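PDB 3G02: epoxide hydrolase from Aspergillus niger, which probably hydrolyses epoxides to vicinal diols, the deposited form being an enantioselective variant obtained by directed evolution of the natural enzyme. Local coordinates for residues M254-R259 against E306-A311; H265-S268 against A273-A276. The protein carries 9 engineered substitutions. All blocks are in the same frame, centred on the assembly; numbering follows the deposited sequence. Where two conformers were deposited one is given.

Contact 1: M254-R259 against E306-A311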
ATOM      1  N   MET A 254      -4.760   1.928  -4.898  1.00  5.80           N
ATOM      2  CA  MET A 254      -3.829   1.525  -5.950  1.00  6.55           C
ATOM      3  C   MET A 254      -3.134   0.206  -5.621  1.00  6.03           C
ATOM      4  O   MET A 254      -2.893  -0.611  -6.507  1.00  6.08           O
ATOM      5  CB  MET A 254      -2.809   2.626  -6.197  1.00  7.30           C
ATOM      6  CG  MET A 254      -3.439   3.888  -6.772  1.00  9.67           C
ATOM      7  SD  MET A 254      -4.281   3.706  -8.352  1.00 20.41           S
ATOM      8  CE  MET A 254      -3.045   2.913  -9.375  1.00 19.44           C
ATOM      9  N   GLU A 255      -2.831  -0.002  -4.341  1.00  5.57           N
ATOM     10  CA  GLU A 255      -2.237  -1.264  -3.904  1.00  5.32           C
ATOM     11  C   GLU A 255      -3.250  -2.404  -4.005  1.00  5.27           C
ATOM     12  O   GLU A 255      -2.921  -3.482  -4.502  1.00  5.49           O
ATOM     13  CB  GLU A 255      -1.663  -1.128  -2.490  1.00  5.41           C
ATOM     14  CG  GLU A 255      -0.983  -2.395  -1.954  1.00  6.17           C
ATOM     15  CD  GLU A 255       0.319  -2.768  -2.654  1.00  6.81           C
ATOM     16  OE1 GLU A 255       0.851  -1.975  -3.463  1.00  6.72           O
ATOM     17  OE2 GLU A 255       0.823  -3.886  -2.387  1.00  5.84           O
ATOM     18  N   HIS A 256      -4.488  -2.163  -3.574  1.00  5.63           N
ATOM     19  CA  HIS A 256      -5.554  -3.166  -3.723  1.00  5.65           C
ATOM     20  C   HIS A 256      -5.756  -3.567  -5.185  1.00  6.19           C
ATOM     21  O   HIS A 256      -6.002  -4.736  -5.487  1.00  6.63           O
ATOM     22  CB  HIS A 256      -6.902  -2.637  -3.232  1.00  5.71           C
ATOM     23  CG  HIS A 256      -6.986  -2.346  -1.764  1.00  5.13           C
ATOM     24  ND1 HIS A 256      -8.155  -1.897  -1.187  1.00  5.37           N
ATOM     25  CD2 HIS A 256      -6.085  -2.443  -0.757  1.00  5.71           C
ATOM     26  CE1 HIS A 256      -7.969  -1.712   0.106  1.00  5.62           C
ATOM     27  NE2 HIS A 256      -6.721  -2.038   0.396  1.00  5.18           N
ATOM     28  N   SER A 257      -5.674  -2.577  -6.072  0.75  5.93           N
ATOM     29  CA  SER A 257      -5.900  -2.796  -7.498  0.75  6.17           C
ATOM     30  C   SER A 257      -4.765  -3.589  -8.133  0.75  6.27           C
ATOM     31  O   SER A 257      -4.990  -4.611  -8.784  0.75  6.64           O
ATOM     32  CB  SER A 257      -6.055  -1.461  -8.219  0.75  6.28           C
ATOM     33  OG  SER A 257      -6.102  -1.662  -9.621  0.75  6.56           O
ATOM     34  N   THR A 258      -3.543  -3.105  -7.928  1.00  6.19           N
ATOM     35  CA  THR A 258      -2.373  -3.628  -8.642  1.00  5.97           C
ATOM     36  C   THR A 258      -1.731  -4.864  -8.025  1.00  6.11           C
ATOM     37  O   THR A 258      -1.193  -5.713  -8.749  1.00  6.16           O
ATOM     38  CB  THR A 258      -1.291  -2.553  -8.797  1.00  5.83           C
ATOM     39  OG1 THR A 258      -0.878  -2.095  -7.500  1.00  5.46           O
ATOM     40  CG2 THR A 258      -1.818  -1.379  -9.613  1.00  6.62           C
ATOM     41  N   ARG A 259      -1.767  -4.952  -6.696  1.00  5.54           N
ATOM     42  CA  ARG A 259      -1.109  -6.044  -5.982  1.00  5.88           C
ATOM     43  C   ARG A 259      -1.992  -6.646  -4.886  1.00  6.06           C
ATOM     44  O   ARG A 259      -1.566  -6.764  -3.726  1.00  5.90           O
ATOM     45  CB  ARG A 259       0.244  -5.591  -5.417  1.00  6.00           C
ATOM     46  CG  ARG A 259       1.269  -5.192  -6.463  1.00  5.58           C
ATOM     47  CD  ARG A 259       1.749  -6.379  -7.309  1.00  5.60           C
ATOM     48  NE  ARG A 259       2.867  -5.964  -8.153  1.00  6.44           N
ATOM     49  CZ  ARG A 259       2.729  -5.417  -9.358  1.00  7.11           C
ATOM     50  NH1 ARG A 259       1.518  -5.238  -9.873  1.00  7.98           N
ATOM     51  NH2 ARG A 259       3.806  -5.044 -10.049  1.00  7.88           N
ATOM     52  N   GLU A 306     -11.603 -13.526   7.509  1.00  8.84           N
ATOM     53  CA  GLU A 306     -10.603 -13.406   6.438  1.00  9.32           C
ATOM     54  C   GLU A 306     -11.142 -12.588   5.263  1.00  8.45           C
ATOM     55  O   GLU A 306     -10.964 -12.954   4.098  1.00  8.68           O
ATOM     56  CB  GLU A 306     -10.126 -14.790   5.970  1.00  9.38           C
ATOM     57  CG  GLU A 306      -9.412 -15.593   7.054  1.00 10.93           C
ATOM     58  CD  GLU A 306      -9.058 -17.007   6.623  1.00 12.11           C
ATOM     59  OE1 GLU A 306      -9.923 -17.698   6.036  1.00 16.24           O
ATOM     60  OE2 GLU A 306      -7.913 -17.434   6.881  1.00 16.38           O
ATOM     61  N   SER A 307     -11.805 -11.481   5.589  1.00  7.88           N
ATOM     62  CA  SER A 307     -12.450 -10.628   4.591  1.00  7.38           C
ATOM     63  C   SER A 307     -11.468  -9.936   3.665  1.00  7.07           C
ATOM     64  O   SER A 307     -11.666  -9.931   2.449  1.00  7.42           O
ATOM     65  CB  SER A 307     -13.309  -9.562   5.269  1.00  7.20           C
ATOM     66  OG  SER A 307     -14.485 -10.121   5.818  1.00  7.13           O
ATOM     67  N   PHE A 308     -10.413  -9.351   4.230  1.00  6.92           N
ATOM     68  CA  PHE A 308      -9.600  -8.437   3.446  1.00  6.51           C
ATOM     69  C   PHE A 308      -9.053  -9.027   2.134  1.00  6.69           C
ATOM     70  O   PHE A 308      -9.243  -8.423   1.076  1.00  6.97           O
ATOM     71  CB  PHE A 308      -8.465  -7.780   4.242  1.00  6.54           C
ATOM     72  CG  PHE A 308      -7.644  -6.868   3.394  1.00  5.97           C
ATOM     73  CD1 PHE A 308      -8.045  -5.549   3.193  1.00  5.38           C
ATOM     74  CD2 PHE A 308      -6.532  -7.351   2.713  1.00  6.39           C
ATOM     75  CE1 PHE A 308      -7.322  -4.711   2.359  1.00  5.35           C
ATOM     76  CE2 PHE A 308      -5.801  -6.520   1.871  1.00  5.59           C
ATOM     77  CZ  PHE A 308      -6.192  -5.198   1.699  1.00  6.21           C
ATOM     78  N   PRO A 309      -8.350 -10.179   2.198  1.00  6.79           N
ATOM     79  CA  PRO A 309      -7.779 -10.685   0.946  1.00  7.10           C
ATOM     80  C   PRO A 309      -8.812 -11.085  -0.111  1.00  7.21           C
ATOM     81  O   PRO A 309      -8.474 -11.144  -1.299  1.00  7.57           O
ATOM     82  CB  PRO A 309      -6.971 -11.908   1.397  1.00  7.25           C
ATOM     83  CG  PRO A 309      -7.595 -12.319   2.690  1.00  7.78           C
ATOM     84  CD  PRO A 309      -7.989 -11.035   3.348  1.00  6.68           C
ATOM     85  N   ARG A 310     -10.045 -11.352   0.317  1.00  7.11           N
ATOM     86  CA  ARG A 310     -11.113 -11.789  -0.585  1.00  7.38           C
ATOM     87  C   ARG A 310     -11.940 -10.630  -1.131  1.00  7.41           C
ATOM     88  O   ARG A 310     -12.446 -10.686  -2.251  1.00  7.71           O
ATOM     89  CB  ARG A 310     -12.042 -12.769   0.143  1.00  7.30           C
ATOM     90  CG  ARG A 310     -11.326 -13.951   0.787  1.00  7.79           C
ATOM     91  CD  ARG A 310     -12.305 -14.956   1.381  1.00  7.56           C
ATOM     92  NE  ARG A 310     -13.029 -14.435   2.546  1.00  7.85           N
ATOM     93  CZ  ARG A 310     -14.353 -14.284   2.617  1.00  8.17           C
ATOM     94  NH1 ARG A 310     -15.135 -14.583   1.580  1.00  7.61           N
ATOM     95  NH2 ARG A 310     -14.899 -13.821   3.735  1.00  7.63           N
ATOM     96  N   ALA A 311     -12.080  -9.576  -0.329  1.00  7.44           N
ATOM     97  CA  ALA A 311     -12.988  -8.478  -0.642  1.00  7.32           C
ATOM     98  C   ALA A 311     -12.431  -7.519  -1.684  1.00  7.33           C
ATOM     99  O   ALA A 311     -13.186  -6.814  -2.359  1.00  7.90           O
ATOM    100  CB  ALA A 311     -13.321  -7.720   0.628  1.00  7.81           C
TER
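His256 and Phe308 make the whole of this contact, as an offset edge-to-face aromatic pair in which the phenyl ring supplies the edge. The planes stand at 73° and the ring centroids are 5.1 Å apart. NE2 of His256 lies in the plane of the phenyl ring, 3.4 Å from Phe308 CE1, and is almost equally near CZ of that ring at 3.5 Å; the nitrogen thus sits opposite the CE1-CZ bond. CD2 of His256 adds a contact with Phe308 CZ at 3.7 Å. The rings bridge backbones whose nearest CA atoms, those of His256 and Pro309, are 9.1 Å apart; with CG anti to the backbone N (chi1 179°) the phenyl extends toward His256.

NE2 is also the acceptor for the indole N-H of Trp277, which helps to fix the rotation of the imidazole. The rings of Trp118, Tyr252 and Tyr315, a predicted proton donor, each meet His256 edge-to-face, which probably places the imidazole in the aromatic wall of the active site.

Further out, the end of the His256 helix is secured at Met254 O, which receives Thr258 N at 2.9 Å and Thr258 OG1 at 2.7 Å from opposite faces of its plane. Arg310 NE holds Glu306 O at 3.0 Å, and Glu306 is the C-prime residue of the Schellman motif that ends helix 292-304.

The contact joins helix 251-258 to the short helix 307-311, which follows helix 292-304. All fall, in sequence, between strands 209-214 and 340-345, consistent with the helical cap of an alpha/beta hydrolase.

Contact 2: H265-S268 against A273-A276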
ATOM      1  N   HIS A 265      -1.889 -10.836   1.698  1.00  7.33           N
ATOM      2  CA  HIS A 265      -1.008 -11.587   2.591  1.00  7.71           C
ATOM      3  C   HIS A 265      -0.454 -10.723   3.718  1.00  7.62           C
ATOM      4  O   HIS A 265      -0.410 -11.153   4.869  1.00  8.14           O
ATOM      5  CB  HIS A 265       0.125 -12.241   1.808  1.00  8.06           C
ATOM      6  CG  HIS A 265      -0.281 -13.495   1.101  1.00  9.67           C
ATOM      7  ND1 HIS A 265      -0.567 -14.663   1.773  1.00 12.19           N
ATOM      8  CD2 HIS A 265      -0.450 -13.765  -0.214  1.00 10.90           C
ATOM      9  CE1 HIS A 265      -0.894 -15.601   0.901  1.00 11.75           C
ATOM     10  NE2 HIS A 265      -0.833 -15.081  -0.310  1.00 11.58           N
ATOM     11  N   VAL A 266      -0.047  -9.501   3.378  1.00  7.17           N
ATOM     12  CA  VAL A 266       0.458  -8.548   4.364  1.00  6.80           C
ATOM     13  C   VAL A 266      -0.539  -8.331   5.521  1.00  6.71           C
ATOM     14  O   VAL A 266      -0.183  -8.453   6.694  1.00  6.82           O
ATOM     15  CB  VAL A 266       0.849  -7.204   3.684  1.00  6.60           C
ATOM     16  CG1 VAL A 266       1.050  -6.090   4.705  1.00  6.59           C
ATOM     17  CG2 VAL A 266       2.101  -7.388   2.845  1.00  6.66           C
ATOM     18  N   LEU A 267      -1.788  -8.014   5.195  1.00  6.85           N
ATOM     19  CA  LEU A 267      -2.777  -7.714   6.237  1.00  7.36           C
ATOM     20  C   LEU A 267      -3.346  -8.946   6.939  1.00  7.95           C
ATOM     21  O   LEU A 267      -3.871  -8.843   8.055  1.00  9.41           O
ATOM     22  CB  LEU A 267      -3.906  -6.843   5.681  1.00  7.27           C
ATOM     23  CG  LEU A 267      -3.463  -5.522   5.047  1.00  7.03           C
ATOM     24  CD1 LEU A 267      -4.688  -4.720   4.749  1.00  7.71           C
ATOM     25  CD2 LEU A 267      -2.505  -4.726   5.932  1.00  7.71           C
ATOM     26  N   SER A 268      -3.230 -10.106   6.296  1.00  8.08           N
ATOM     27  CA  SER A 268      -3.634 -11.366   6.918  1.00  8.42           C
ATOM     28  C   SER A 268      -2.628 -11.852   7.952  1.00  8.41           C
ATOM     29  O   SER A 268      -2.974 -12.675   8.803  1.00  8.45           O
ATOM     30  CB  SER A 268      -3.815 -12.441   5.855  1.00  8.38           C
ATOM     31  OG  SER A 268      -4.900 -12.127   5.001  1.00  9.37           O
ATOM     32  N   ALA A 273      -1.527  -5.353  11.751  1.00  6.99           N
ATOM     33  CA  ALA A 273      -1.396  -4.887  10.367  1.00  6.52           C
ATOM     34  C   ALA A 273      -2.762  -4.493   9.815  1.00  6.37           C
ATOM     35  O   ALA A 273      -2.925  -3.409   9.255  1.00  6.52           O
ATOM     36  CB  ALA A 273      -0.752  -5.951   9.483  1.00  6.61           C
ATOM     37  N   LEU A 274      -3.744  -5.372   9.996  1.00  6.14           N
ATOM     38  CA  LEU A 274      -5.089  -5.091   9.528  1.00  5.66           C
ATOM     39  C   LEU A 274      -5.670  -3.838  10.201  1.00  5.68           C
ATOM     40  O   LEU A 274      -6.271  -2.984   9.541  1.00  5.91           O
ATOM     41  CB  LEU A 274      -5.985  -6.310   9.753  1.00  5.83           C
ATOM     42  CG  LEU A 274      -7.386  -6.234   9.148  1.00  5.46           C
ATOM     43  CD1 LEU A 274      -7.356  -6.325   7.635  1.00  5.46           C
ATOM     44  CD2 LEU A 274      -8.235  -7.344   9.740  1.00  5.22           C
ATOM     45  N   LEU A 275      -5.486  -3.731  11.516  1.00  5.75           N
ATOM     46  CA  LEU A 275      -5.993  -2.581  12.267  1.00  5.84           C
ATOM     47  C   LEU A 275      -5.394  -1.262  11.776  1.00  5.85           C
ATOM     48  O   LEU A 275      -6.105  -0.266  11.650  1.00  6.11           O
ATOM     49  CB  LEU A 275      -5.735  -2.753  13.771  1.00  6.46           C
ATOM     50  CG  LEU A 275      -6.096  -1.592  14.710  1.00  6.42           C
ATOM     51  CD1 LEU A 275      -7.591  -1.305  14.732  1.00  8.30           C
ATOM     52  CD2 LEU A 275      -5.609  -1.893  16.120  1.00  6.99           C
ATOM     53  N   ALA A 276      -4.095  -1.255  11.505  1.00  5.74           N
ATOM     54  CA  ALA A 276      -3.438  -0.039  11.029  1.00  5.36           C
ATOM     55  C   ALA A 276      -3.975   0.396   9.663  1.00  5.46           C
ATOM     56  O   ALA A 276      -4.322   1.564   9.461  1.00  6.09           O
ATOM     57  CB  ALA A 276      -1.928  -0.222  10.983  1.00  5.24           C
TER
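The carbonyl oxygen of Val266 is approached by two groups: the methyl of Ala273, whose CB lies 3.8 Å from Val266 O, and the hydroxyl of Ser269, which donates a hydrogen bond to it. This bond satisfies a carbonyl near the C-terminal end of its helix.

The rest is van der Waals contact, of aliphatic carbons with one another and with carbonyl oxygens. Leu267 rests on the start of the other helix through CD2, which touches both Ala273 O, at 3.6 Å, and the Ala273 methyl, with CD2 and CB 4.1 Å apart. Its CG is anti to the carbonyl carbon (chi1 -57°), an arrangement that lays the isobutyl group over Ala273 while CB remains beside Leu274. There, CD1 of Leu274 packs against CB of Leu267 at 4.0 Å. The base of the same Leu274 side chain completes the fit, with Leu274 CB set 3.7 Å from Leu267 O. The small Ala273 side chain is consistent with the close approach of the backbones, 4.8 Å between CA of Leu267 and CA of Leu274. Together the segments bury 180 Å².

This is the corner between helices 260-268 and 271-284, which follow one another through a tight turn. Val266 packs on Val266 of the second subunit, and Ala273 on Ser269 of that subunit, consistent with a twofold axis passing close by. Within the chain, Leu274 faces Val299 and Trp303 of helix 292-304, while Leu275 fits between that helix and helix 59-71, and Phe308 of helix 307-311 packs on Leu267 and Leu274.

Contacts 1 and 2 have centres about 11 Å apart and adjoin through residues 307-311. Leu267 CD1 lies over the face of the Phe308 ring, 3.4 Å from CZ, and Leu274 CD1 is 3.9 Å from Phe308 CB. Pro309 CG also lies 3.6 Å from Ser268 OG. Phe308 is thus shared by the two contacts, packing on the corner at 265-276 as well as on His256. Nearest side-chain atoms place His256 about 3 Å from Tyr315 and 9 Å from Asp193, the predicted nucleophile, whereas Leu267 is about 10 Å from Tyr315. Both contacts also border the second subunit.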